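Local coordinates for intergenic-region protein (Escherichia coli CFT073, PDB 2WJ9) that probably inhibits host restriction enzymes as an antirestriction protein of the ArdB type, at residues 43-48 / 167-172; 57-62 / 101-106; 75-80 / 91-96; 116-121 / 127-132; 135-140 / 174-179. One frame throughout, in Å; residues are numbered along the deposited sequence. Where two conformers were deposited one is given.

In the fold
From the N terminus, the loop at 43-48 comes first. Contact 1 ties it to the end region of helix 154-168 and closes the longest loop of the set. Contact 2 is nested inside it and joins helix 59-64 to strand 103-107. Contact 3 is nested in turn inside contact 2, with helix 73-84 against strand 93-98 of the same antiparallel sheet. Contact 4 follows in series as a short hairpin, still within the loop of contact 1. Contact 5 packs helix 132-151 on helix 173-180. Its segments alternate with those of contact 1, so the two cross. Contacts 4 and 5 touch directly, with centres about 8 Å apart.

Contact 1 of 5, residues 43-48 / 167-172; sequences LQQLVA and ALQHPE. With MPD ((4S)-2-methyl-2,4-pentanediol), chain K.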
# COMPACT_ATOMS: atom_id res chain seq x y z
N LEU B 43 -9.35 0.26 8.41
CA LEU B 43 -8.56 1.12 9.32
C LEU B 43 -7.88 0.30 10.42
O LEU B 43 -8.52 -0.56 11.02
CB LEU B 43 -9.47 2.18 9.95
CG LEU B 43 -10.19 3.15 9.00
CD1 LEU B 43 -11.20 4.01 9.75
CD2 LEU B 43 -9.18 4.03 8.25
N GLN B 44 -6.60 0.58 10.70
CA GLN B 44 -5.81 -0.21 11.66
C GLN B 44 -4.72 0.62 12.34
O GLN B 44 -3.97 1.34 11.67
CB GLN B 44 -5.16 -1.41 10.96
CG GLN B 44 -4.08 -2.13 11.80
CD GLN B 44 -3.33 -3.21 11.03
OE1 GLN B 44 -3.15 -3.12 9.81
NE2 GLN B 44 -2.86 -4.22 11.76
N GLN B 45 -4.59 0.47 13.67
CA GLN B 45 -3.50 1.10 14.42
C GLN B 45 -2.20 0.37 14.14
O GLN B 45 -2.07 -0.82 14.46
CB GLN B 45 -3.76 1.09 15.93
CG GLN B 45 -2.57 1.58 16.79
CD GLN B 45 -2.16 3.01 16.48
OE1 GLN B 45 -1.01 3.30 16.15
NE2 GLN B 45 -3.12 3.91 16.55
N LEU B 46 -1.23 1.08 13.57
CA LEU B 46 0.04 0.48 13.17
C LEU B 46 1.10 0.68 14.26
O LEU B 46 1.17 1.74 14.91
CB LEU B 46 0.49 1.04 11.81
CG LEU B 46 -0.50 0.79 10.67
CD1 LEU B 46 -0.07 1.50 9.39
CD2 LEU B 46 -0.71 -0.71 10.39
N VAL B 47 1.91 -0.35 14.47
CA VAL B 47 2.91 -0.38 15.54
C VAL B 47 4.19 -1.02 15.02
O VAL B 47 4.14 -2.06 14.35
CB VAL B 47 2.40 -1.17 16.76
CG1 VAL B 47 3.50 -1.33 17.81
CG2 VAL B 47 1.17 -0.49 17.37
N ALA B 48 5.33 -0.38 15.31
CA ALA B 48 6.66 -0.91 14.99
C ALA B 48 7.26 -1.62 16.21
O ALA B 48 7.16 -1.12 17.34
CB ALA B 48 7.57 0.22 14.56
N ALA B 167 3.98 5.91 8.06
CA ALA B 167 4.37 7.33 7.95
C ALA B 167 3.15 8.25 8.01
O ALA B 167 3.20 9.31 8.65
CB ALA B 167 5.14 7.58 6.65
N LEU B 168 2.05 7.83 7.38
CA LEU B 168 0.83 8.63 7.36
C LEU B 168 0.20 8.75 8.75
O LEU B 168 -0.55 9.69 8.99
CB LEU B 168 -0.18 8.07 6.35
CG LEU B 168 0.18 8.31 4.88
CD1 LEU B 168 -0.71 7.50 3.92
CD2 LEU B 168 0.10 9.79 4.54
N GLN B 169 0.50 7.81 9.65
CA GLN B 169 -0.01 7.84 11.02
C GLN B 169 0.97 8.46 12.02
O GLN B 169 0.64 8.64 13.19
CB GLN B 169 -0.37 6.43 11.50
CG GLN B 169 -1.52 5.76 10.73
CD GLN B 169 -1.95 4.42 11.30
OE1 GLN B 169 -1.41 3.95 12.31
NE2 GLN B 169 -2.94 3.81 10.67
N HIS B 170 2.18 8.78 11.55
CA HIS B 170 3.30 9.19 12.43
C HIS B 170 3.15 10.65 12.89
O HIS B 170 2.67 11.48 12.13
CB HIS B 170 4.62 9.02 11.66
CG HIS B 170 5.84 8.99 12.54
ND1 HIS B 170 6.49 10.13 12.96
CD2 HIS B 170 6.55 7.94 13.04
CE1 HIS B 170 7.53 9.79 13.70
NE2 HIS B 170 7.58 8.47 13.77
N PRO B 171 3.56 10.96 14.14
CA PRO B 171 3.51 12.35 14.62
C PRO B 171 4.27 13.35 13.75
O PRO B 171 3.91 14.52 13.71
CB PRO B 171 4.16 12.28 16.01
CG PRO B 171 4.17 10.87 16.40
CD PRO B 171 4.05 10.02 15.17
N GLU B 172 5.32 12.87 13.07
CA GLU B 172 6.12 13.70 12.16
C GLU B 172 5.82 13.42 10.68
O GLU B 172 6.68 13.61 9.82
CB GLU B 172 7.61 13.48 12.46
CG GLU B 172 7.99 13.84 13.88
CD GLU B 172 9.44 13.55 14.17
OE1 GLU B 172 10.31 14.35 13.73
OE2 GLU B 172 9.72 12.54 14.84
C1 MPD K . -5.38 4.86 6.09
C2 MPD K . -4.28 5.08 7.11
O2 MPD K . -4.54 5.00 8.51
CM MPD K . -2.91 5.58 6.68
C3 MPD K . -3.86 3.57 6.97
C4 MPD K . -4.32 2.52 8.03
O4 MPD K . -5.59 2.76 8.67
C5 MPD K . -4.29 1.10 7.45
O HOH W 1 0.94 4.33 13.70
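The side-chain amide of Gln-169 lies against the backbone of residues 43-48 and grips it on either side of Gln-45. NE2 of Gln-169 donates to Gln-44 O at 2.9 Å. This bond is almost straight (178°), and the acceptor lies in the amide plane of Gln-169. OE1 of Gln-169 takes the backbone N-H of Leu-46, with N to OE1 at 3.1 Å. That donor sits in the carbonyl plane, on a lone pair. The Gln-169 side chain runs extended beyond CG (chi2 -174°), which carries the amide across from the end region of helix 154-168. Leu-46 crosses it at about a right angle. CB of Leu-46 is 3.5 Å from OE1 of Gln-169, and CD1 of Leu-46 lies near NE2 of Gln-169. A (4S)-2-methyl-2,4-pentanediol molecule, likely a crystallisation additive, also binds here. Its O2 accepts from Gln-169 NE2 at 2.9 Å, and its O4 accepts from Gln-44 N at 3.1 Å. A water stands 2.8 Å from Gln-169 OE1 and is also near Leu-46 O, where it may bridge the two. The loop has further partners in Asn-99, whose side chain bonds to Gln-45 O and Val-47 N. NE2 of Gln-169 thus spends bonds on both a peptide carbonyl and the diol, while OE1 holds a peptide N-H. These bonds fix the rotation of the amide and supply polar partners to an irregular loop.

Contact 2 of 5, residues 57-62 / 101-106; sequences ISFWPQ and GGAFMA
A Met-aromatic contact between Met-105 and Trp-60 and an apolar contact between Phe-59 and Ala-103 pack helix 59-64 on one face of the antiparallel sheet. Ala-103 and Met-105 of strand 103-107 point to the helix. Phe-104, between them, points to the other face, where helix 132-151 lies. The Phe-59 side chain leaves the helix with CG anti to the backbone N (chi1 177°), and the far end of its ring reaches the strand. Phe-59 CZ is 3.6 Å from Ala-103 CB and 3.8 Å from Phe-104 O. The sulfur of Met-105 meets the rim of the indole, not its face. SD of Met-105 is 3.9 Å from Trp-60 CZ2 and lies 84° off the normal of the Trp-60 six-membered ring. The two side chains cross at about a right angle. CD2 of Phe-59 stands over the centre of the Trp-60 ring, so the two aromatic groups also pack on each other. Trp-60 NE1 is hydrogen-bonded to Glu-74 OE2 on helix 73-84. No hydrogen bond joins the two segments. The union therefore rests on close apolar and sulfur-aromatic packing, and the polar edge of the indole is satisfied by the next helix.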
# COMPACT_ATOMS: atom_id res chain seq x y z
N ILE B 57 20.25 -11.12 11.98
CA ILE B 57 20.93 -11.58 10.78
C ILE B 57 19.98 -12.18 9.73
O ILE B 57 20.28 -12.16 8.54
CB ILE B 57 22.08 -12.56 11.12
CG1 ILE B 57 22.95 -12.82 9.88
CG2 ILE B 57 21.52 -13.86 11.71
CD1 ILE B 57 23.34 -11.56 9.12
N SER B 58 18.82 -12.68 10.17
CA SER B 58 17.82 -13.26 9.26
C SER B 58 16.81 -12.24 8.67
O SER B 58 16.03 -12.58 7.78
CB SER B 58 17.06 -14.37 9.98
OG SER B 58 17.93 -15.43 10.31
N PHE B 59 16.87 -11.00 9.14
CA PHE B 59 15.87 -9.97 8.80
C PHE B 59 15.66 -9.75 7.30
O PHE B 59 14.53 -9.82 6.81
CB PHE B 59 16.26 -8.65 9.49
CG PHE B 59 15.36 -7.49 9.18
CD1 PHE B 59 14.15 -7.32 9.85
CD2 PHE B 59 15.73 -6.54 8.24
CE1 PHE B 59 13.32 -6.23 9.57
CE2 PHE B 59 14.92 -5.45 7.96
CZ PHE B 59 13.72 -5.28 8.62
N TRP B 60 16.74 -9.47 6.58
CA TRP B 60 16.63 -9.09 5.17
C TRP B 60 16.11 -10.23 4.27
O TRP B 60 15.16 -10.00 3.52
CB TRP B 60 17.92 -8.44 4.66
CG TRP B 60 18.16 -7.07 5.27
CD1 TRP B 60 19.08 -6.74 6.22
CD2 TRP B 60 17.44 -5.86 4.98
NE1 TRP B 60 18.99 -5.39 6.53
CE2 TRP B 60 17.99 -4.84 5.78
CE3 TRP B 60 16.40 -5.55 4.11
CZ2 TRP B 60 17.51 -3.52 5.74
CZ3 TRP B 60 15.92 -4.24 4.06
CH2 TRP B 60 16.48 -3.25 4.89
N PRO B 61 16.71 -11.45 4.34
CA PRO B 61 16.13 -12.51 3.51
C PRO B 61 14.71 -12.92 3.96
O PRO B 61 13.87 -13.22 3.10
CB PRO B 61 17.13 -13.67 3.66
CG PRO B 61 17.83 -13.42 4.94
CD PRO B 61 17.90 -11.91 5.07
N GLN B 62 14.44 -12.90 5.26
CA GLN B 62 13.13 -13.29 5.79
C GLN B 62 12.00 -12.40 5.27
O GLN B 62 10.94 -12.90 4.89
CB GLN B 62 13.14 -13.30 7.33
CG GLN B 62 11.81 -13.60 8.00
CD GLN B 62 11.94 -13.89 9.50
OE1 GLN B 62 12.93 -14.47 9.94
NE2 GLN B 62 10.95 -13.46 10.28
N GLY B 101 2.68 -6.20 8.18
CA GLY B 101 3.64 -6.96 7.36
C GLY B 101 4.84 -6.17 6.85
O GLY B 101 5.73 -6.73 6.23
N GLY B 102 4.86 -4.88 7.14
CA GLY B 102 5.98 -4.03 6.73
C GLY B 102 7.22 -4.22 7.57
O GLY B 102 7.21 -4.95 8.57
N ALA B 103 8.30 -3.58 7.17
CA ALA B 103 9.56 -3.66 7.91
C ALA B 103 10.47 -2.51 7.47
O ALA B 103 10.36 -2.03 6.33
CB ALA B 103 10.25 -5.02 7.66
N PHE B 104 11.33 -2.06 8.37
CA PHE B 104 12.23 -0.94 8.07
C PHE B 104 13.43 -0.88 9.03
O PHE B 104 13.59 -1.71 9.93
CB PHE B 104 11.46 0.39 8.06
CG PHE B 104 10.93 0.82 9.40
CD1 PHE B 104 11.59 1.76 10.16
CD2 PHE B 104 9.74 0.28 9.90
CE1 PHE B 104 11.11 2.17 11.39
CE2 PHE B 104 9.25 0.69 11.14
CZ PHE B 104 9.92 1.63 11.88
N MET B 105 14.32 0.08 8.81
CA MET B 105 15.44 0.31 9.73
C MET B 105 15.52 1.79 10.07
O MET B 105 15.26 2.64 9.21
CB MET B 105 16.76 -0.19 9.13
CG MET B 105 17.24 0.56 7.91
SD MET B 105 18.73 -0.13 7.13
CE MET B 105 19.72 -0.50 8.56
N ALA B 106 15.88 2.09 11.31
CA ALA B 106 15.99 3.48 11.77
C ALA B 106 16.77 3.56 13.08
O ALA B 106 16.95 2.55 13.76
CB ALA B 106 14.59 4.06 11.98

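Contact 3 of 5, residues 75-80 / 91-96; sequences PRVFGW and GIWNLY. With SO4 (sulfate ion), chain H.
Phe-78 of helix 73-84 and Trp-93 of residues 91-96 form a T-shaped pair that packs this helix on the antiparallel sheet. The two segments are joined by a stretch of chain that holds the disulfide Cys-85 to Cys-89. Early in the helix, the Arg-76 chain is extended from CG to NE and reaches a sulfate, which was probably picked up from the crystallisation solution. Arg-76 NH1 bonds to O3 of the sulfate at 3.1 Å. The sulfur lies near the guanidinium plane, at its edge. Arg-76 NE bonds to Thr-72 OG1, and Arg-83 NH2 also holds the sulfate. Next comes Val-77, directed at the strand. Its CG1 touches Trp-93 CZ3 at 4.3 Å. Phe-78 follows, and a chi1 of -74°, with CG anti to the carbonyl carbon, lets its ring reach the indole. The edge of Phe-78 is turned to the face of Trp-93, with ring planes at 74°. The centroids of the Phe-78 ring and the Trp-93 five-membered ring are 5.0 Å apart, and Phe-78 CE1 comes 3.6 Å from Trp-93 CD2. NE1 of Trp-93 bonds to Gly-90 O, which helps to hold the indole for this approach. One turn beyond Arg-76, the Trp-80 side chain lies on the sulfate side of the helix, where its NE1 is 4.0 Å from sulfate O1.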
# COMPACT_ATOMS: atom_id res chain seq x y z
N PRO B 75 22.69 -1.12 2.47
CA PRO B 75 23.55 -0.10 1.84
C PRO B 75 22.81 1.03 1.09
O PRO B 75 23.26 2.19 1.13
CB PRO B 75 24.39 -0.91 0.85
CG PRO B 75 24.46 -2.25 1.45
CD PRO B 75 23.18 -2.48 2.17
N ARG B 76 21.73 0.71 0.39
CA ARG B 76 20.97 1.73 -0.34
C ARG B 76 20.27 2.74 0.60
O ARG B 76 20.22 3.93 0.30
CB ARG B 76 19.96 1.10 -1.31
CG ARG B 76 20.61 0.49 -2.55
CD ARG B 76 19.59 -0.20 -3.46
NE ARG B 76 20.23 -1.16 -4.35
CZ ARG B 76 20.96 -0.84 -5.42
NH1 ARG B 76 21.18 0.43 -5.75
NH2 ARG B 76 21.49 -1.81 -6.15
N VAL B 77 19.74 2.24 1.72
CA VAL B 77 19.13 3.12 2.74
C VAL B 77 20.18 4.10 3.30
O VAL B 77 19.93 5.31 3.37
CB VAL B 77 18.51 2.33 3.91
CG1 VAL B 77 18.01 3.28 5.00
CG2 VAL B 77 17.34 1.44 3.42
N PHE B 78 21.35 3.59 3.67
CA PHE B 78 22.44 4.45 4.15
C PHE B 78 22.86 5.46 3.07
O PHE B 78 23.20 6.60 3.39
CB PHE B 78 23.64 3.62 4.63
CG PHE B 78 23.43 2.92 5.97
CD1 PHE B 78 22.92 3.61 7.07
CD2 PHE B 78 23.78 1.59 6.13
CE1 PHE B 78 22.75 2.97 8.30
CE2 PHE B 78 23.61 0.94 7.36
CZ PHE B 78 23.09 1.63 8.44
N GLY B 79 22.84 5.03 1.81
CA GLY B 79 23.13 5.91 0.68
C GLY B 79 22.15 7.06 0.61
O GLY B 79 22.55 8.21 0.49
N TRP B 80 20.86 6.76 0.68
CA TRP B 80 19.84 7.82 0.71
C TRP B 80 20.01 8.75 1.93
O TRP B 80 19.89 9.96 1.81
CB TRP B 80 18.41 7.26 0.64
CG TRP B 80 17.98 6.91 -0.75
CD1 TRP B 80 17.85 5.67 -1.29
CD2 TRP B 80 17.67 7.84 -1.81
NE1 TRP B 80 17.46 5.75 -2.60
CE2 TRP B 80 17.34 7.07 -2.95
CE3 TRP B 80 17.62 9.23 -1.89
CZ2 TRP B 80 16.97 7.65 -4.16
CZ3 TRP B 80 17.27 9.82 -3.11
CH2 TRP B 80 16.94 9.03 -4.23
N GLY B 91 24.24 8.18 14.42
CA GLY B 91 23.34 7.29 15.17
C GLY B 91 23.63 5.80 15.09
O GLY B 91 24.50 5.35 14.34
N ILE B 92 22.90 5.05 15.91
CA ILE B 92 22.96 3.58 15.96
C ILE B 92 21.65 3.07 15.38
O ILE B 92 20.58 3.40 15.89
CB ILE B 92 23.11 3.08 17.43
CG1 ILE B 92 24.35 3.69 18.10
CG2 ILE B 92 23.18 1.56 17.49
CD1 ILE B 92 25.67 3.31 17.45
N TRP B 93 21.72 2.26 14.32
CA TRP B 93 20.54 1.86 13.55
C TRP B 93 20.01 0.48 13.95
O TRP B 93 20.76 -0.49 14.04
CB TRP B 93 20.85 1.92 12.06
CG TRP B 93 21.00 3.33 11.59
CD1 TRP B 93 21.95 4.23 12.00
CD2 TRP B 93 20.18 4.03 10.64
NE1 TRP B 93 21.76 5.43 11.37
CE2 TRP B 93 20.69 5.34 10.53
CE3 TRP B 93 19.06 3.67 9.87
CZ2 TRP B 93 20.12 6.29 9.69
CZ3 TRP B 93 18.50 4.62 9.02
CH2 TRP B 93 19.03 5.92 8.94
N ASN B 94 18.70 0.42 14.18
CA ASN B 94 18.01 -0.83 14.55
C ASN B 94 17.07 -1.29 13.43
O ASN B 94 16.73 -0.52 12.53
CB ASN B 94 17.18 -0.63 15.82
CG ASN B 94 18.00 -0.11 16.99
OD1 ASN B 94 17.59 0.83 17.68
ND2 ASN B 94 19.15 -0.73 17.23
N LEU B 95 16.65 -2.55 13.52
CA LEU B 95 15.71 -3.13 12.58
C LEU B 95 14.34 -3.30 13.24
O LEU B 95 14.26 -3.65 14.42
CB LEU B 95 16.24 -4.47 12.05
CG LEU B 95 17.67 -4.48 11.49
CD1 LEU B 95 18.04 -5.86 10.94
CD2 LEU B 95 17.87 -3.40 10.42
N TYR B 96 13.29 -3.03 12.47
CA TYR B 96 11.90 -3.03 12.96
C TYR B 96 10.93 -3.76 12.02
O TYR B 96 11.05 -3.69 10.79
CB TYR B 96 11.40 -1.59 13.16
CG TYR B 96 12.17 -0.82 14.21
CD1 TYR B 96 11.81 -0.90 15.55
CD2 TYR B 96 13.25 -0.03 13.86
CE1 TYR B 96 12.52 -0.20 16.52
CE2 TYR B 96 13.96 0.69 14.82
CZ TYR B 96 13.60 0.59 16.16
OH TYR B 96 14.32 1.28 17.12
S SO4 H . 20.85 4.08 -5.67
O1 SO4 H . 19.87 5.17 -5.71
O2 SO4 H . 22.16 4.63 -5.32
O3 SO4 H . 20.35 3.15 -4.64
O4 SO4 H . 20.94 3.46 -7.00

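Contact 4 of 5, residues 116-121 / 127-132; sequences TWVLFN and RAEMSP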
# COMPACT_ATOMS: atom_id res chain seq x y z
N THR B 116 17.64 16.33 17.11
CA THR B 116 16.93 16.47 15.83
C THR B 116 17.92 16.62 14.67
O THR B 116 19.00 17.19 14.84
CB THR B 116 15.98 17.68 15.85
OG1 THR B 116 15.19 17.70 14.66
CG2 THR B 116 16.75 18.97 15.95
N TRP B 117 17.56 16.08 13.51
CA TRP B 117 18.38 16.20 12.30
C TRP B 117 17.72 17.09 11.25
O TRP B 117 16.50 17.11 11.12
CB TRP B 117 18.62 14.82 11.66
CG TRP B 117 19.44 13.86 12.47
CD1 TRP B 117 20.19 14.12 13.58
CD2 TRP B 117 19.60 12.46 12.20
NE1 TRP B 117 20.80 12.97 14.02
CE2 TRP B 117 20.45 11.93 13.19
CE3 TRP B 117 19.09 11.60 11.22
CZ2 TRP B 117 20.81 10.58 13.23
CZ3 TRP B 117 19.45 10.25 11.25
CH2 TRP B 117 20.30 9.76 12.25
N VAL B 118 18.54 17.81 10.49
CA VAL B 118 18.07 18.58 9.34
C VAL B 118 18.41 17.85 8.05
O VAL B 118 19.57 17.51 7.81
CB VAL B 118 18.70 19.98 9.30
CG1 VAL B 118 18.17 20.77 8.10
CG2 VAL B 118 18.44 20.73 10.60
N LEU B 119 17.39 17.63 7.22
CA LEU B 119 17.54 16.94 5.94
C LEU B 119 17.23 17.90 4.79
O LEU B 119 16.45 18.84 4.97
CB LEU B 119 16.61 15.73 5.86
CG LEU B 119 17.03 14.47 6.63
CD1 LEU B 119 17.10 14.72 8.12
CD2 LEU B 119 16.07 13.32 6.32
N PHE B 120 17.84 17.66 3.64
CA PHE B 120 17.56 18.43 2.42
C PHE B 120 17.54 17.51 1.20
O PHE B 120 18.50 16.78 0.95
CB PHE B 120 18.61 19.53 2.21
CG PHE B 120 18.47 20.25 0.89
CD1 PHE B 120 17.42 21.14 0.68
CD2 PHE B 120 19.38 20.04 -0.14
CE1 PHE B 120 17.28 21.81 -0.54
CE2 PHE B 120 19.24 20.70 -1.36
CZ PHE B 120 18.19 21.59 -1.56
N ASN B 121 16.44 17.55 0.45
CA ASN B 121 16.30 16.78 -0.78
C ASN B 121 16.43 17.71 -2.00
O ASN B 121 15.57 18.55 -2.25
CB ASN B 121 14.94 16.08 -0.80
CG ASN B 121 14.78 15.11 -1.97
OD1 ASN B 121 15.62 15.05 -2.87
ND2 ASN B 121 13.69 14.36 -1.96
N ARG B 127 13.80 21.57 2.62
CA ARG B 127 14.48 21.27 3.89
C ARG B 127 13.43 20.85 4.91
O ARG B 127 12.29 21.31 4.86
CB ARG B 127 15.26 22.48 4.42
CG ARG B 127 16.50 22.85 3.61
CD ARG B 127 17.45 23.76 4.40
NE ARG B 127 18.40 24.48 3.54
CZ ARG B 127 19.47 23.94 2.95
NH1 ARG B 127 19.76 22.64 3.08
NH2 ARG B 127 20.26 24.70 2.20
N ALA B 128 13.81 19.97 5.83
CA ALA B 128 12.92 19.54 6.90
C ALA B 128 13.70 19.09 8.13
O ALA B 128 14.73 18.43 8.01
CB ALA B 128 12.00 18.42 6.43
N GLU B 129 13.20 19.47 9.30
CA GLU B 129 13.79 19.11 10.58
C GLU B 129 12.96 17.99 11.22
O GLU B 129 11.74 18.09 11.27
CB GLU B 129 13.84 20.33 11.49
CG GLU B 129 14.72 20.18 12.72
CD GLU B 129 14.95 21.50 13.45
OE1 GLU B 129 14.50 22.56 12.96
OE2 GLU B 129 15.58 21.46 14.53
N MET B 130 13.61 16.94 11.69
CA MET B 130 12.90 15.78 12.24
C MET B 130 13.77 14.90 13.14
O MET B 130 15.00 15.01 13.14
CB MET B 130 12.28 14.94 11.10
CG MET B 130 13.28 14.17 10.23
SD MET B 130 12.54 13.48 8.72
CE MET B 130 12.55 14.96 7.72
N SER B 131 13.13 14.02 13.90
CA SER B 131 13.84 13.07 14.76
C SER B 131 14.68 12.09 13.94
O SER B 131 14.39 11.86 12.76
CB SER B 131 12.86 12.28 15.64
OG SER B 131 12.01 11.45 14.85
N PRO B 132 15.74 11.53 14.55
CA PRO B 132 16.44 10.42 13.89
C PRO B 132 15.52 9.28 13.41
O PRO B 132 15.71 8.81 12.28
CB PRO B 132 17.43 9.95 14.97
CG PRO B 132 17.75 11.22 15.72
CD PRO B 132 16.42 11.94 15.80
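Trp-117 and Leu-119 pair with Met-130 and Ala-128 as the hydrogen-bonded pairs of an antiparallel beta hairpin. Trp-117 N reaches Met-130 O at 2.8 Å, and Met-130 N returns to Trp-117 O at 3.0 Å. Leu-119 N reaches Ala-128 O at 2.9 Å, and Ala-128 N returns to Leu-119 O at 3.0 Å. Val-118 with Glu-129 and Phe-120 with Arg-127 are the non-hydrogen-bonded pairs. CA-H...O contacts, such as Arg-127 CA to Leu-119 O, lie between the bonds. Thr-116 OG1 adds a weak bond to Met-130 O. Apolar packing falls on the face of Trp-117, Leu-119, Ala-128 and Met-130. Pro-132 CB sits over the indole in a CH-pi contact, 3.9 Å from the centroid of the Trp-117 six-membered ring and 12° off its normal. Leu-119 CD2 meets Met-130 CE at 4.1 Å. The charged contact is on the other face. Arg-127 CZ is 4.6 Å from the Phe-120 ring centroid, an off-centre cation-pi contact with the guanidinium and ring planes 42° apart. A chi1 of 174° puts CG of Phe-120 anti to its N and presents its CB and CD1 side to the arginine. Arg-127 NH1 also has a salt bridge to Glu-86, a second partner for its charge. Ser-131 is the N-cap of helix 132-151, with OG bonded to Ala-134 N and Glu-172 OE2. The hairpin lies beside this helix, whose Ala-135 packs on Trp-117 and Leu-119. Helix 73-84 touches Leu-119, and helix 173-180 bonds to Asn-121 and to Arg-127 O.

Contact 5 of 5, residues 135-140 / 174-179; sequences AGIAAC and SAIMRI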
# COMPACT_ATOMS: atom_id res chain seq x y z
N ALA B 135 13.71 10.47 10.18
CA ALA B 135 14.69 10.46 9.09
C ALA B 135 14.91 9.06 8.49
O ALA B 135 14.93 8.89 7.27
CB ALA B 135 16.02 11.03 9.58
N GLY B 136 15.06 8.06 9.36
CA GLY B 136 15.20 6.67 8.92
C GLY B 136 13.99 6.17 8.14
O GLY B 136 14.13 5.47 7.12
N ILE B 137 12.79 6.50 8.62
CA ILE B 137 11.56 6.15 7.90
C ILE B 137 11.58 6.78 6.49
O ILE B 137 11.34 6.09 5.49
CB ILE B 137 10.30 6.58 8.69
CG1 ILE B 137 10.16 5.73 9.97
CG2 ILE B 137 9.07 6.45 7.82
CD1 ILE B 137 9.10 6.23 10.94
N ALA B 138 11.94 8.06 6.42
CA ALA B 138 12.07 8.79 5.15
C ALA B 138 13.07 8.15 4.19
O ALA B 138 12.76 7.96 3.01
CB ALA B 138 12.44 10.25 5.42
N ALA B 139 14.26 7.81 4.69
CA ALA B 139 15.27 7.15 3.85
C ALA B 139 14.79 5.79 3.30
O ALA B 139 15.05 5.45 2.14
CB ALA B 139 16.58 6.99 4.61
N CYS B 140 14.11 5.01 4.14
CA CYS B 140 13.56 3.73 3.70
C CYS B 140 12.45 3.88 2.64
O CYS B 140 12.39 3.10 1.67
CB CYS B 140 13.05 2.92 4.90
SG CYS B 140 14.36 2.32 6.04
N SER B 174 4.12 15.14 8.55
CA SER B 174 4.26 16.33 7.72
C SER B 174 5.69 16.49 7.22
O SER B 174 5.92 16.72 6.03
CB SER B 174 3.82 17.59 8.48
OG SER B 174 4.56 17.76 9.67
N ALA B 175 6.66 16.36 8.13
CA ALA B 175 8.08 16.46 7.77
C ALA B 175 8.53 15.31 6.85
O ALA B 175 9.26 15.52 5.90
CB ALA B 175 8.95 16.53 9.02
N ILE B 176 8.08 14.09 7.15
CA ILE B 176 8.45 12.92 6.33
C ILE B 176 7.94 13.10 4.89
O ILE B 176 8.68 12.89 3.94
CB ILE B 176 7.89 11.61 6.92
CG1 ILE B 176 8.53 11.31 8.28
CG2 ILE B 176 8.10 10.42 5.94
CD1 ILE B 176 7.78 10.25 9.10
N MET B 177 6.68 13.50 4.75
CA MET B 177 6.06 13.64 3.43
C MET B 177 6.66 14.82 2.67
O MET B 177 6.72 14.81 1.45
CB MET B 177 4.55 13.81 3.55
CG MET B 177 3.84 12.54 3.97
SD MET B 177 3.95 11.26 2.70
CE MET B 177 3.93 9.80 3.70
N ARG B 178 7.11 15.84 3.41
CA ARG B 178 7.74 17.01 2.79
C ARG B 178 9.07 16.64 2.14
O ARG B 178 9.36 17.06 1.02
CB ARG B 178 7.95 18.12 3.84
CG ARG B 178 8.88 19.25 3.43
CD ARG B 178 8.72 20.45 4.37
NE ARG B 178 9.58 21.57 4.01
CZ ARG B 178 9.37 22.40 3.00
NH1 ARG B 178 8.32 22.24 2.19
NH2 ARG B 178 10.22 23.40 2.78
N ILE B 179 9.87 15.85 2.85
CA ILE B 179 11.21 15.51 2.38
C ILE B 179 11.17 14.54 1.19
O ILE B 179 12.01 14.63 0.30
CB ILE B 179 12.12 14.99 3.53
CG1 ILE B 179 13.60 15.20 3.19
CG2 ILE B 179 11.83 13.54 3.84
CD1 ILE B 179 14.04 16.66 3.21
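Ile-176 of helix 173-180 packs on Ala-138 and Ile-137 of helix 132-151. Its CB points to the other helix, and the branches above it do the touching. CG1 is anti to the carbonyl carbon (chi1 -65°), which leaves CG2 anti to the backbone N and facing Ala-138. CG2 of Ile-176 reaches Ala-138 CB at 4.4 Å and is equally near Ala-138 CA. CG1 only carries the longer branch toward Ile-137. At the tip, CD1 of Ile-176 meets Ile-137 CG2 at 4.2 Å. The same CD1 lies against the ring of His-170, which also packs on Ile-137. This is helix-helix packing among the three C-terminal helices 132-151, 154-168 and 173-180. The short axes of 135-140 and 174-179 run in broadly the same direction, with a crossing angle of -34° and a closest approach of 9.5 Å. At the small Ala-138 the backbones come nearest, with its CA 5.6 Å from CA of Ile-176. One turn on, Ile-179 adds a second methyl. Its CG2 is 3.7 Å from Ala-138 CB, the closest approach of the two segments. Ile-179 also packs on Leu-119 of the hairpin. Ile-137 also packs on Tyr-166 of helix 154-168 and on Phe-104 of the sheet.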